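Local coordinates for 4-amino-4-deoxy-L-arabinose transferase or related glycosyltransferases of PMT family (Cupriavidus metallidurans, PDB 5EZM), which probably transfers 4-amino-4-deoxy-L-arabinose from a polyprenyl-phosphate carrier to lipid A, as a zinc-binding membrane glycosyltransferase of the GT-C fold, at residues I78-L83 and Q487-T492; A137-G142 and G434-V439; M162-V167 and G200-T205; A300-K305 and V362-L367; M481-V486 and H499-V504. All blocks are in the same frame, centred on the assembly; numbering follows the deposited sequence.

How the interactions relate
Four of the five contacts form two pairs, with interaction 3 between them. Interactions 1 and 5 adjoin, with centres about 9 Å apart. They share two probable hydrogen bonds, Q487 N to V504 O (2.9 Å) and L501 N to N81 OD1 (3.1 Å). Interaction 1 is nearer the metal site: the side chain of L489 lies about 10 Å from the zinc. Interactions 2 and 4 adjoin on the opposite side of the chain's centre, with centres about 11 Å apart, and meet where F140 packs on L364. Bound lipids touch both. Interaction 3 is nearer the middle, its centre about 24 Å from that of interaction 1 and about 28 Å from that of interaction 2.

Interaction 1: residues I78-L83 and Q487-T492; sequences IRYNAL and QMLDHT
N81 and L489 mark the closest backbone approach, with CA atoms 9.4 Å apart, so side chains and a water bridge the two segments. Residues Y80 to L83 form the type I' turn of a two-stranded beta hairpin, closed by mutual backbone bonds between Y80 and L83. Its tip meets the loop after strand 483-486, in the C-terminal domain. Y80 turns its CG anti to the backbone N (chi1 -172°), which carries the phenol toward that loop. Its OH is hydrogen-bonded to H491 ND1 at 2.6 Å. ND1 lies in the phenol plane, beyond the edge. The two rings meet rim to rim with planes 15° apart. L489 lies beside Y80: its CD2 is 4.2 Å from Y80 CE2, and its CD1 is 4.0 Å from N81 ND2. N81 has both ends of its amide engaged. OD1 accepts from L501 N. ND2 lies over one face of the Y80 ring, toward the rim, and donates to a water. D490 has a salt bridge to R565 through OD1, and its OD2 caps T492 N. The water that takes the N81 ND2 hydrogen donates to D490 O at 2.9 Å and also has a weak bond to Y80 OH.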
# COMPACT_ATOMS: atom_id res chain seq x y z
N ILE A 78 6.16 -7.01 -17.89
CA ILE A 78 6.62 -6.17 -16.79
C ILE A 78 8.13 -6.31 -16.63
O ILE A 78 8.68 -7.42 -16.68
CB ILE A 78 5.88 -6.54 -15.49
CG1 ILE A 78 4.38 -6.36 -15.66
CG2 ILE A 78 6.39 -5.71 -14.32
CD1 ILE A 78 3.58 -6.89 -14.48
N ARG A 79 8.81 -5.18 -16.44
CA ARG A 79 10.25 -5.17 -16.27
C ARG A 79 10.65 -4.28 -15.10
O ARG A 79 10.04 -3.23 -14.87
CB ARG A 79 10.96 -4.72 -17.55
CG ARG A 79 10.91 -5.74 -18.66
CD ARG A 79 11.83 -5.39 -19.81
NE ARG A 79 11.74 -6.37 -20.88
CZ ARG A 79 12.53 -7.44 -20.98
NH1 ARG A 79 13.48 -7.65 -20.08
NH2 ARG A 79 12.37 -8.29 -21.98
N TYR A 80 11.68 -4.71 -14.37
CA TYR A 80 12.23 -3.96 -13.25
C TYR A 80 13.73 -3.86 -13.48
O TYR A 80 14.44 -4.88 -13.44
CB TYR A 80 11.91 -4.64 -11.91
CG TYR A 80 12.27 -3.84 -10.68
CD1 TYR A 80 12.25 -2.45 -10.69
CD2 TYR A 80 12.63 -4.48 -9.50
CE1 TYR A 80 12.58 -1.72 -9.56
CE2 TYR A 80 12.96 -3.75 -8.36
CZ TYR A 80 12.94 -2.37 -8.40
OH TYR A 80 13.27 -1.65 -7.27
N ASN A 81 14.21 -2.64 -13.72
CA ASN A 81 15.60 -2.40 -14.11
C ASN A 81 15.96 -3.21 -15.35
O ASN A 81 16.96 -3.93 -15.39
CB ASN A 81 16.55 -2.69 -12.94
CG ASN A 81 16.30 -1.77 -11.76
OD1 ASN A 81 16.80 -0.65 -11.72
ND2 ASN A 81 15.51 -2.24 -10.80
N ALA A 82 15.11 -3.09 -16.37
CA ALA A 82 15.30 -3.69 -17.69
C ALA A 82 15.17 -5.21 -17.64
O ALA A 82 15.30 -5.87 -18.68
CB ALA A 82 16.66 -3.28 -18.27
N LEU A 83 14.89 -5.77 -16.47
CA LEU A 83 14.81 -7.21 -16.31
C LEU A 83 13.37 -7.64 -16.04
O LEU A 83 12.61 -6.94 -15.36
CB LEU A 83 15.70 -7.69 -15.16
CG LEU A 83 17.19 -7.40 -15.31
CD1 LEU A 83 17.91 -7.83 -14.05
CD2 LEU A 83 17.75 -8.11 -16.53
N GLN A 487 25.87 -6.33 -6.37
CA GLN A 487 25.21 -7.07 -5.29
C GLN A 487 24.36 -6.15 -4.42
O GLN A 487 24.35 -6.25 -3.19
CB GLN A 487 26.22 -7.85 -4.46
CG GLN A 487 26.85 -9.01 -5.20
CD GLN A 487 27.76 -9.85 -4.32
OE1 GLN A 487 28.33 -9.35 -3.35
NE2 GLN A 487 27.88 -11.13 -4.66
N MET A 488 23.64 -5.23 -5.07
CA MET A 488 22.79 -4.28 -4.36
C MET A 488 21.64 -3.90 -5.28
O MET A 488 21.87 -3.34 -6.36
CB MET A 488 23.57 -3.04 -3.93
CG MET A 488 22.68 -1.85 -3.59
SD MET A 488 23.53 -0.54 -2.68
CE MET A 488 23.51 -1.20 -1.01
N LEU A 489 20.42 -4.22 -4.87
CA LEU A 489 19.22 -3.85 -5.61
C LEU A 489 18.69 -2.56 -4.99
O LEU A 489 17.85 -2.58 -4.10
CB LEU A 489 18.18 -4.96 -5.58
CG LEU A 489 16.88 -4.69 -6.35
CD1 LEU A 489 17.18 -4.17 -7.75
CD2 LEU A 489 16.01 -5.94 -6.40
N ASP A 490 19.22 -1.43 -5.45
CA ASP A 490 18.75 -0.14 -4.99
C ASP A 490 17.36 0.12 -5.56
O ASP A 490 17.18 0.13 -6.78
CB ASP A 490 19.72 0.96 -5.39
CG ASP A 490 19.60 2.19 -4.51
OD1 ASP A 490 20.65 2.77 -4.18
OD2 ASP A 490 18.47 2.56 -4.14
N HIS A 491 16.38 0.32 -4.69
CA HIS A 491 15.00 0.43 -5.13
C HIS A 491 14.55 1.86 -5.40
O HIS A 491 13.51 2.05 -6.04
CB HIS A 491 14.06 -0.20 -4.09
CG HIS A 491 14.19 -1.68 -3.98
ND1 HIS A 491 13.65 -2.55 -4.91
CD2 HIS A 491 14.79 -2.46 -3.05
CE1 HIS A 491 13.91 -3.79 -4.55
NE2 HIS A 491 14.60 -3.76 -3.42
N THR A 492 15.29 2.86 -4.93
CA THR A 492 14.86 4.25 -5.07
C THR A 492 15.79 5.09 -5.93
O THR A 492 15.31 5.97 -6.66
CB THR A 492 14.73 4.90 -3.69
OG1 THR A 492 15.97 4.79 -2.99
CG2 THR A 492 13.64 4.20 -2.88
O HOH W 1 15.10 -0.09 -8.76

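Interaction 2: residues A137-G142 and G434-V439; sequences AAAFTG and GVLPSV
F140 reaches from helix 135-147 into the start of helix 435-456, where L436, V435 and V439 surround part of its ring. This is a nearly parallel helix pair in the membrane domain of the GT-C fold. The segment axes lie 10.6 Å apart at 13°, and F140 and L436 are the closest pair by CA. That spacing is wide, and the phenyl ring spans much of it.

The aromatic contact is a CH-pi interaction. L436 CD1 sits over one face of the F140 ring, 4.0 Å from its centroid and 25° off the normal. The leucine CG is anti to the backbone N (chi1 176°), which carries its branch across to the ring.

The other contacts are apolar. V439 comes to the ring edge, with CB in the ring plane and 3.7 Å from F140 CE1. V435 CG1 approaches F140 CZ obliquely at 4.1 Å. With alanine in place of F140, the wide space between the axes is likely to lose its filler, and L436 and V439 their main partner here.

Polar groups point to other helices: T141 OG1 bonds to G357 O, and S438 OG to A427 O. Bound lipids touch A138 and P437. On the helix 135-147 side, the methyl of A139 adds one more contact, CB to L436 CD1 at 4.2 Å.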
# COMPACT_ATOMS: atom_id res chain seq x y z
N ALA A 137 -25.26 5.95 9.57
CA ALA A 137 -24.28 4.87 9.66
C ALA A 137 -23.24 4.98 8.55
O ALA A 137 -22.05 4.70 8.78
CB ALA A 137 -24.98 3.51 9.60
N ALA A 138 -23.66 5.38 7.35
CA ALA A 138 -22.70 5.55 6.26
C ALA A 138 -21.69 6.64 6.58
O ALA A 138 -20.49 6.48 6.32
CB ALA A 138 -23.44 5.88 4.96
N ALA A 139 -22.16 7.76 7.14
CA ALA A 139 -21.25 8.81 7.58
C ALA A 139 -20.25 8.26 8.60
O ALA A 139 -19.04 8.50 8.49
CB ALA A 139 -22.03 9.98 8.17
N PHE A 140 -20.74 7.48 9.57
CA PHE A 140 -19.83 6.87 10.53
C PHE A 140 -18.83 5.93 9.84
O PHE A 140 -17.70 5.79 10.31
CB PHE A 140 -20.62 6.14 11.61
CG PHE A 140 -21.26 7.06 12.60
CD1 PHE A 140 -20.49 7.94 13.34
CD2 PHE A 140 -22.63 7.04 12.80
CE1 PHE A 140 -21.07 8.79 14.26
CE2 PHE A 140 -23.22 7.90 13.71
CZ PHE A 140 -22.44 8.77 14.45
N THR A 141 -19.23 5.30 8.74
CA THR A 141 -18.30 4.42 8.02
C THR A 141 -17.21 5.23 7.33
O THR A 141 -16.02 4.88 7.40
CB THR A 141 -19.06 3.56 7.02
OG1 THR A 141 -19.68 2.46 7.70
CG2 THR A 141 -18.14 3.02 5.94
N GLY A 142 -17.59 6.33 6.68
CA GLY A 142 -16.59 7.20 6.07
C GLY A 142 -15.61 7.75 7.09
O GLY A 142 -14.39 7.73 6.88
N GLY A 434 -24.30 16.49 19.69
CA GLY A 434 -24.61 15.21 19.10
C GLY A 434 -23.42 14.29 18.97
O GLY A 434 -22.27 14.73 19.05
N VAL A 435 -23.68 12.99 18.76
CA VAL A 435 -22.59 12.03 18.64
C VAL A 435 -21.89 12.19 17.30
O VAL A 435 -20.65 12.16 17.23
CB VAL A 435 -23.11 10.60 18.84
CG1 VAL A 435 -22.05 9.59 18.46
CG2 VAL A 435 -23.54 10.40 20.28
N LEU A 436 -22.65 12.38 16.22
CA LEU A 436 -22.05 12.44 14.89
C LEU A 436 -21.06 13.59 14.72
O LEU A 436 -19.96 13.34 14.20
CB LEU A 436 -23.16 12.51 13.83
CG LEU A 436 -22.70 12.68 12.38
CD1 LEU A 436 -21.67 11.63 12.00
CD2 LEU A 436 -23.89 12.63 11.44
N PRO A 437 -21.35 14.83 15.12
CA PRO A 437 -20.32 15.87 14.99
C PRO A 437 -19.08 15.59 15.83
O PRO A 437 -17.95 15.81 15.35
CB PRO A 437 -21.04 17.15 15.46
CG PRO A 437 -22.15 16.66 16.32
CD PRO A 437 -22.60 15.38 15.68
N SER A 438 -19.25 15.09 17.05
CA SER A 438 -18.11 14.74 17.89
C SER A 438 -17.24 13.69 17.22
O SER A 438 -16.01 13.81 17.19
CB SER A 438 -18.60 14.26 19.26
OG SER A 438 -17.52 14.06 20.16
N VAL A 439 -17.87 12.64 16.67
CA VAL A 439 -17.12 11.58 16.00
C VAL A 439 -16.43 12.12 14.75
O VAL A 439 -15.32 11.71 14.41
CB VAL A 439 -18.04 10.39 15.68
CG1 VAL A 439 -17.29 9.32 14.93
CG2 VAL A 439 -18.62 9.81 16.96

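Interaction 3: residues M162-V167 and G200-T205; sequences MTLAGV and GVAILT
T205 and L164 meet through the way their side chains are turned. In T205, chi1 of -67° puts CG2 anti to the backbone N, and this methyl faces the backbone of L164, 3.8 Å from L164 N. The same rotation sets OG1 beside the threonine's own N. From there T205 OG1 donates to V201 O one turn back, at 2.8 Å. The hydroxyl stands above the carbonyl plane, 41° out of it. In L164, CG lies anti to N and the branch extends across the gap. Its CD1 reaches A202 CB at 3.7 Å.

These contacts belong to an antiparallel pair of membrane-domain helices, 160-178 and 185-206, whose contacting residues are buried. The segment axes are 9.1 Å apart at 169°. The small A202 lies at the closest backbone approach, opposite L164. Its methyl is shared: V167 CG2 touches A202 CB at 3.8 Å, next to the L164 contact. V167 sends its other methyl, CG1, to V201 CG1 at 3.7 Å, and the two valines cross at about a right angle. A bound lipid touches both of them.

A valine in place of T205 has no hydroxyl for V201 O, and its side chain would probably be freer to turn away from L164. T163 has its CB 4.2 Å from T205 CG2. Its hydroxyl is held by H92 ND1, on helix 91-103, which also sends F91 against V201 and T205.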
# COMPACT_ATOMS: atom_id res chain seq x y z
N MET A 162 -2.78 -1.65 -0.99
CA MET A 162 -3.91 -0.73 -0.92
C MET A 162 -4.74 -0.74 -2.20
O MET A 162 -5.96 -0.60 -2.15
CB MET A 162 -3.42 0.69 -0.60
CG MET A 162 -4.49 1.77 -0.70
SD MET A 162 -6.02 1.43 0.22
CE MET A 162 -5.39 1.25 1.88
N THR A 163 -4.09 -0.91 -3.35
CA THR A 163 -4.85 -1.08 -4.59
C THR A 163 -5.74 -2.31 -4.52
O THR A 163 -6.95 -2.25 -4.78
CB THR A 163 -3.89 -1.18 -5.78
OG1 THR A 163 -2.82 -0.25 -5.63
CG2 THR A 163 -4.62 -0.88 -7.08
N LEU A 164 -5.15 -3.45 -4.13
CA LEU A 164 -5.93 -4.66 -3.93
C LEU A 164 -7.02 -4.46 -2.88
O LEU A 164 -8.11 -5.01 -3.00
CB LEU A 164 -5.02 -5.82 -3.53
CG LEU A 164 -5.71 -7.17 -3.34
CD1 LEU A 164 -6.33 -7.63 -4.64
CD2 LEU A 164 -4.74 -8.20 -2.80
N ALA A 165 -6.74 -3.65 -1.85
CA ALA A 165 -7.73 -3.41 -0.81
C ALA A 165 -8.91 -2.60 -1.34
O ALA A 165 -10.05 -2.83 -0.94
CB ALA A 165 -7.08 -2.70 0.38
N GLY A 166 -8.64 -1.66 -2.25
CA GLY A 166 -9.73 -0.87 -2.80
C GLY A 166 -10.58 -1.65 -3.77
O GLY A 166 -11.82 -1.58 -3.72
N VAL A 167 -9.95 -2.43 -4.65
CA VAL A 167 -10.74 -3.21 -5.59
C VAL A 167 -11.51 -4.32 -4.87
O VAL A 167 -12.66 -4.62 -5.22
CB VAL A 167 -9.86 -3.76 -6.73
CG1 VAL A 167 -9.31 -2.61 -7.55
CG2 VAL A 167 -8.72 -4.58 -6.17
N GLY A 200 -12.13 -9.57 -11.03
CA GLY A 200 -11.19 -9.64 -12.14
C GLY A 200 -10.07 -8.63 -12.02
O GLY A 200 -8.89 -8.98 -12.16
N VAL A 201 -10.41 -7.38 -11.74
CA VAL A 201 -9.39 -6.35 -11.53
C VAL A 201 -8.45 -6.75 -10.40
O VAL A 201 -7.23 -6.56 -10.48
CB VAL A 201 -10.05 -4.98 -11.27
CG1 VAL A 201 -8.98 -3.92 -11.04
CG2 VAL A 201 -10.96 -4.60 -12.42
N ALA A 202 -9.01 -7.33 -9.33
CA ALA A 202 -8.18 -7.75 -8.21
C ALA A 202 -7.20 -8.84 -8.62
O ALA A 202 -6.03 -8.83 -8.21
CB ALA A 202 -9.06 -8.24 -7.05
N ILE A 203 -7.65 -9.79 -9.44
CA ILE A 203 -6.74 -10.82 -9.95
C ILE A 203 -5.64 -10.18 -10.79
O ILE A 203 -4.47 -10.54 -10.68
CB ILE A 203 -7.52 -11.88 -10.75
CG1 ILE A 203 -8.51 -12.61 -9.84
CG2 ILE A 203 -6.56 -12.86 -11.41
CD1 ILE A 203 -9.33 -13.68 -10.54
N LEU A 204 -6.00 -9.19 -11.61
CA LEU A 204 -5.00 -8.43 -12.36
C LEU A 204 -4.18 -7.51 -11.48
O LEU A 204 -3.26 -6.86 -11.98
CB LEU A 204 -5.67 -7.61 -13.46
CG LEU A 204 -6.21 -8.41 -14.65
CD1 LEU A 204 -6.92 -7.50 -15.64
CD2 LEU A 204 -5.09 -9.17 -15.33
N THR A 205 -4.47 -7.44 -10.18
CA THR A 205 -3.70 -6.62 -9.25
C THR A 205 -2.70 -7.44 -8.44
O THR A 205 -1.54 -7.05 -8.32
CB THR A 205 -4.64 -5.87 -8.31
OG1 THR A 205 -5.40 -4.91 -9.05
CG2 THR A 205 -3.85 -5.16 -7.21

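Interaction 4: residues A300-K305 and V362-L367; sequences AGIFPK and VALDRL. With MPG ([(Z)-octadec-9-enyl] (2R)-2,3-bis(oxidanyl)propanoate), chain O; MPG ([(Z)-octadec-9-enyl] (2R)-2,3-bis(oxidanyl)propanoate), chain E.
I302 has the most surface buried in this contact. Its CD1 reaches L364 CD2 at 3.6 Å, and the two side chains cross at about a right angle. With chi1 at 68°, CG1 stands between the backbone N and the carbonyl carbon, and this turns the ethyl arm toward helix 352-365. I302 CD1 is also 4.1 Å from A363 CB. The other branch, CG2, makes a looser contact with L367 CD1 at 4.4 Å.

K305 comes next, with K305 CA 5.7 Å from A363 CA, the nearest such pair. A363 CB meets K305 O at 3.5 Å, and the short side chain of A363 lets the backbones come this close. Beyond CG the lysine chain is extended and runs obliquely past L367. CD, CE and NZ all pass L367 CD2, the charged end included, with K305 NZ 3.6 Å from L367 CD2.

The contact joins the region leading into helix 303-310 to the C-terminal part of helix 352-365 and the residues after it, within the membrane domain of the GT-C fold. No hydrogen bond links them. Helix 369-389 adds to the packing, with Q375 against I302 and W372 against L364.

Segment 300-305 also meets lipid. The F303 ring has the chain of one MPG over a face, with F303 CE1 3.6 Å from its C4. A second MPG runs past A300, G301 and P304, where P304 CD is 3.7 Å from its C4. Such contacts with the lipid's hydrocarbon chain are consistent with a membrane-facing surface. The charge of D365 is paired with R136 NE.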
# COMPACT_ATOMS: atom_id res chain seq x y z
N ALA A 300 -10.43 0.98 18.48
CA ALA A 300 -10.17 -0.23 19.24
C ALA A 300 -11.14 -0.38 20.40
O ALA A 300 -11.60 -1.49 20.70
CB ALA A 300 -8.73 -0.23 19.75
N GLY A 301 -11.50 0.74 21.05
CA GLY A 301 -12.43 0.70 22.16
C GLY A 301 -13.80 0.16 21.82
O GLY A 301 -14.52 -0.29 22.72
N ILE A 302 -14.19 0.17 20.54
CA ILE A 302 -15.48 -0.38 20.13
C ILE A 302 -15.32 -1.70 19.40
O ILE A 302 -16.28 -2.18 18.79
CB ILE A 302 -16.29 0.62 19.28
CG1 ILE A 302 -15.62 0.85 17.92
CG2 ILE A 302 -16.50 1.93 20.03
CD1 ILE A 302 -16.51 1.56 16.93
N PHE A 303 -14.14 -2.32 19.46
CA PHE A 303 -13.98 -3.64 18.85
C PHE A 303 -15.00 -4.66 19.35
O PHE A 303 -15.52 -5.42 18.51
CB PHE A 303 -12.55 -4.15 19.07
CG PHE A 303 -11.69 -4.09 17.83
CD1 PHE A 303 -12.11 -4.71 16.66
CD2 PHE A 303 -10.48 -3.42 17.83
CE1 PHE A 303 -11.33 -4.66 15.51
CE2 PHE A 303 -9.70 -3.37 16.69
CZ PHE A 303 -10.13 -3.99 15.53
N PRO A 304 -15.34 -4.74 20.64
CA PRO A 304 -16.48 -5.61 21.02
C PRO A 304 -17.77 -5.22 20.33
O PRO A 304 -18.49 -6.09 19.83
CB PRO A 304 -16.56 -5.42 22.54
CG PRO A 304 -15.18 -5.05 22.94
CD PRO A 304 -14.66 -4.20 21.83
N LYS A 305 -18.08 -3.92 20.28
CA LYS A 305 -19.31 -3.45 19.64
C LYS A 305 -19.32 -3.71 18.14
O LYS A 305 -20.38 -3.55 17.51
CB LYS A 305 -19.51 -1.97 19.94
CG LYS A 305 -20.04 -1.71 21.34
CD LYS A 305 -19.79 -0.29 21.81
CE LYS A 305 -20.34 -0.09 23.22
NZ LYS A 305 -19.93 1.22 23.82
N VAL A 362 -21.94 0.95 11.85
CA VAL A 362 -23.17 0.61 12.55
C VAL A 362 -22.97 0.70 14.06
O VAL A 362 -23.86 1.16 14.78
CB VAL A 362 -23.70 -0.77 12.11
CG1 VAL A 362 -23.76 -0.85 10.60
CG2 VAL A 362 -22.86 -1.90 12.66
N ALA A 363 -21.78 0.33 14.55
CA ALA A 363 -21.55 0.38 15.99
C ALA A 363 -21.66 1.81 16.50
O ALA A 363 -22.46 2.10 17.39
CB ALA A 363 -20.19 -0.23 16.33
N LEU A 364 -20.89 2.72 15.90
CA LEU A 364 -21.00 4.13 16.24
C LEU A 364 -22.44 4.62 16.07
O LEU A 364 -22.87 5.52 16.80
CB LEU A 364 -20.05 4.96 15.37
CG LEU A 364 -18.57 4.58 15.44
CD1 LEU A 364 -17.75 5.30 14.37
CD2 LEU A 364 -18.01 4.88 16.83
N ASP A 365 -23.19 4.03 15.14
CA ASP A 365 -24.55 4.48 14.91
C ASP A 365 -25.47 4.20 16.09
O ASP A 365 -26.48 4.89 16.24
CB ASP A 365 -25.12 3.83 13.65
CG ASP A 365 -26.43 4.45 13.22
OD1 ASP A 365 -26.64 5.65 13.49
OD2 ASP A 365 -27.25 3.73 12.61
N ARG A 366 -25.13 3.23 16.93
CA ARG A 366 -25.97 2.88 18.07
C ARG A 366 -25.49 3.51 19.37
O ARG A 366 -26.11 3.29 20.42
CB ARG A 366 -26.03 1.36 18.22
CG ARG A 366 -26.57 0.64 17.00
CD ARG A 366 -26.45 -0.87 17.14
NE ARG A 366 -26.98 -1.57 15.97
CZ ARG A 366 -26.87 -2.88 15.77
NH1 ARG A 366 -26.25 -3.64 16.67
NH2 ARG A 366 -27.39 -3.43 14.68
N LEU A 367 -24.41 4.29 19.34
CA LEU A 367 -23.84 4.85 20.55
C LEU A 367 -24.62 6.07 21.04
O LEU A 367 -24.99 6.94 20.25
CB LEU A 367 -22.38 5.23 20.32
CG LEU A 367 -21.42 4.09 19.99
CD1 LEU A 367 -20.00 4.62 19.85
CD2 LEU A 367 -21.50 3.01 21.06
C2 MPG O . -9.76 -4.65 21.96
C3 MPG O . -10.02 -3.99 23.31
C4 MPG O . -11.40 -3.36 23.38
C5 MPG O . -11.73 -2.78 24.76
C6 MPG O . -13.23 -2.48 24.93
C7 MPG O . -13.62 -2.23 26.40
C8 MPG O . -15.14 -2.40 26.66
C1 MPG O . -8.43 -5.40 21.91
C2 MPG E . -10.33 -8.77 14.00
C3 MPG E . -9.68 -9.05 15.35
C4 MPG E . -9.79 -7.86 16.29
C5 MPG E . -8.95 -8.02 17.57
C6 MPG E . -9.28 -6.94 18.62
C1 MPG E . -10.21 -9.96 13.04

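Interaction 5: residues M481-V486 and H499-V504; sequences MPLYGV and HPLMMV
Y484 and M502, G485 and M503, and V486 and V504 pair as parallel strands, joined by three backbone hydrogen bonds. M502 is gripped on both sides, its N by L483 O and its O by G485 N. G485 O takes V504 N at 2.9 Å. H499 adds a further polar link, to M481. M481 O lies in the plane of its ring, at the edge, in a weak bond with NE2 (122° at the hydrogen). H499 ND1 is 3.0 Å from P500 O, also in a bent bond. Both bonds together would need a protonated ring.

Y484, M502 and V504 project from one face of the sheet. M502 SD is 3.6 Å from Y484 CE1, an oblique Met-aromatic contact with the side chains side by side. V504 CG2 meets Y484 CD1 at 3.5 Å. L483 CD2 packs on L501 CD2 at 3.6 Å.

The strands form a beta-alpha-beta unit with helix 493-497 between them, whose L497 touches L483. Strand 502-504 is an edge strand of this mixed sheet. Strand 483-486 bonds on its far side to strand 539-542, and F528 of helix 525-534 meets Y484 edge-to-face.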
# COMPACT_ATOMS: atom_id res chain seq x y z
N MET A 481 25.31 5.16 -20.47
CA MET A 481 26.29 4.63 -19.53
C MET A 481 25.66 3.56 -18.65
O MET A 481 24.52 3.71 -18.21
CB MET A 481 26.84 5.74 -18.64
CG MET A 481 28.13 6.36 -19.11
SD MET A 481 28.72 7.55 -17.90
CE MET A 481 28.80 6.50 -16.45
N PRO A 482 26.37 2.47 -18.38
CA PRO A 482 25.88 1.50 -17.40
C PRO A 482 25.96 2.05 -15.99
O PRO A 482 26.86 2.84 -15.65
CB PRO A 482 26.82 0.30 -17.58
CG PRO A 482 27.52 0.52 -18.87
CD PRO A 482 27.60 2.00 -19.05
N LEU A 483 25.01 1.64 -15.16
CA LEU A 483 25.04 1.91 -13.73
C LEU A 483 24.93 0.55 -13.04
O LEU A 483 23.83 0.05 -12.78
CB LEU A 483 23.93 2.86 -13.31
CG LEU A 483 23.85 3.14 -11.80
CD1 LEU A 483 25.12 3.81 -11.29
CD2 LEU A 483 22.61 3.97 -11.47
N TYR A 484 26.08 -0.07 -12.78
CA TYR A 484 26.10 -1.41 -12.22
C TYR A 484 25.60 -1.42 -10.79
O TYR A 484 25.96 -0.55 -9.98
CB TYR A 484 27.51 -1.99 -12.27
CG TYR A 484 28.08 -2.14 -13.66
CD1 TYR A 484 27.66 -3.16 -14.50
CD2 TYR A 484 29.05 -1.26 -14.13
CE1 TYR A 484 28.18 -3.30 -15.77
CE2 TYR A 484 29.58 -1.40 -15.40
CZ TYR A 484 29.14 -2.42 -16.21
OH TYR A 484 29.67 -2.55 -17.48
N GLY A 485 24.76 -2.40 -10.47
CA GLY A 485 24.38 -2.64 -9.10
C GLY A 485 25.17 -3.81 -8.54
O GLY A 485 24.81 -4.97 -8.76
N VAL A 486 26.25 -3.51 -7.83
CA VAL A 486 27.18 -4.55 -7.37
C VAL A 486 26.60 -5.23 -6.14
O VAL A 486 26.82 -4.78 -5.01
CB VAL A 486 28.56 -3.95 -7.08
CG1 VAL A 486 29.58 -5.06 -6.85
CG2 VAL A 486 29.00 -3.04 -8.23
N HIS A 499 17.18 6.09 -14.63
CA HIS A 499 18.24 5.27 -15.21
C HIS A 499 18.27 3.89 -14.55
O HIS A 499 18.44 3.79 -13.33
CB HIS A 499 19.59 5.97 -15.06
CG HIS A 499 20.69 5.36 -15.87
ND1 HIS A 499 21.22 4.12 -15.59
CD2 HIS A 499 21.37 5.83 -16.94
CE1 HIS A 499 22.18 3.85 -16.46
NE2 HIS A 499 22.28 4.87 -17.29
N PRO A 500 18.12 2.81 -15.32
CA PRO A 500 18.05 1.48 -14.72
C PRO A 500 19.41 0.98 -14.27
O PRO A 500 20.46 1.39 -14.77
CB PRO A 500 17.50 0.60 -15.85
CG PRO A 500 17.03 1.55 -16.91
CD PRO A 500 17.88 2.77 -16.76
N LEU A 501 19.38 0.07 -13.30
CA LEU A 501 20.58 -0.61 -12.84
C LEU A 501 20.90 -1.79 -13.73
O LEU A 501 20.00 -2.50 -14.19
CB LEU A 501 20.41 -1.09 -11.40
CG LEU A 501 20.37 -0.08 -10.26
CD1 LEU A 501 20.13 -0.81 -8.95
CD2 LEU A 501 21.67 0.69 -10.20
N MET A 502 22.19 -2.02 -13.98
CA MET A 502 22.65 -3.26 -14.58
C MET A 502 23.11 -4.17 -13.44
O MET A 502 24.18 -3.95 -12.86
CB MET A 502 23.77 -3.03 -15.59
CG MET A 502 24.31 -4.33 -16.16
SD MET A 502 25.26 -4.08 -17.66
CE MET A 502 24.01 -3.33 -18.71
N MET A 503 22.30 -5.18 -13.14
CA MET A 503 22.54 -6.00 -11.95
C MET A 503 23.83 -6.79 -12.08
O MET A 503 24.11 -7.40 -13.13
CB MET A 503 21.35 -6.94 -11.72
CG MET A 503 20.08 -6.22 -11.31
SD MET A 503 20.35 -5.15 -9.88
CE MET A 503 20.80 -6.33 -8.62
N VAL A 504 24.62 -6.79 -11.01
CA VAL A 504 25.90 -7.49 -10.94
C VAL A 504 25.83 -8.46 -9.77
O VAL A 504 25.57 -8.05 -8.63
CB VAL A 504 27.07 -6.52 -10.78
CG1 VAL A 504 28.36 -7.29 -10.53
CG2 VAL A 504 27.20 -5.63 -12.00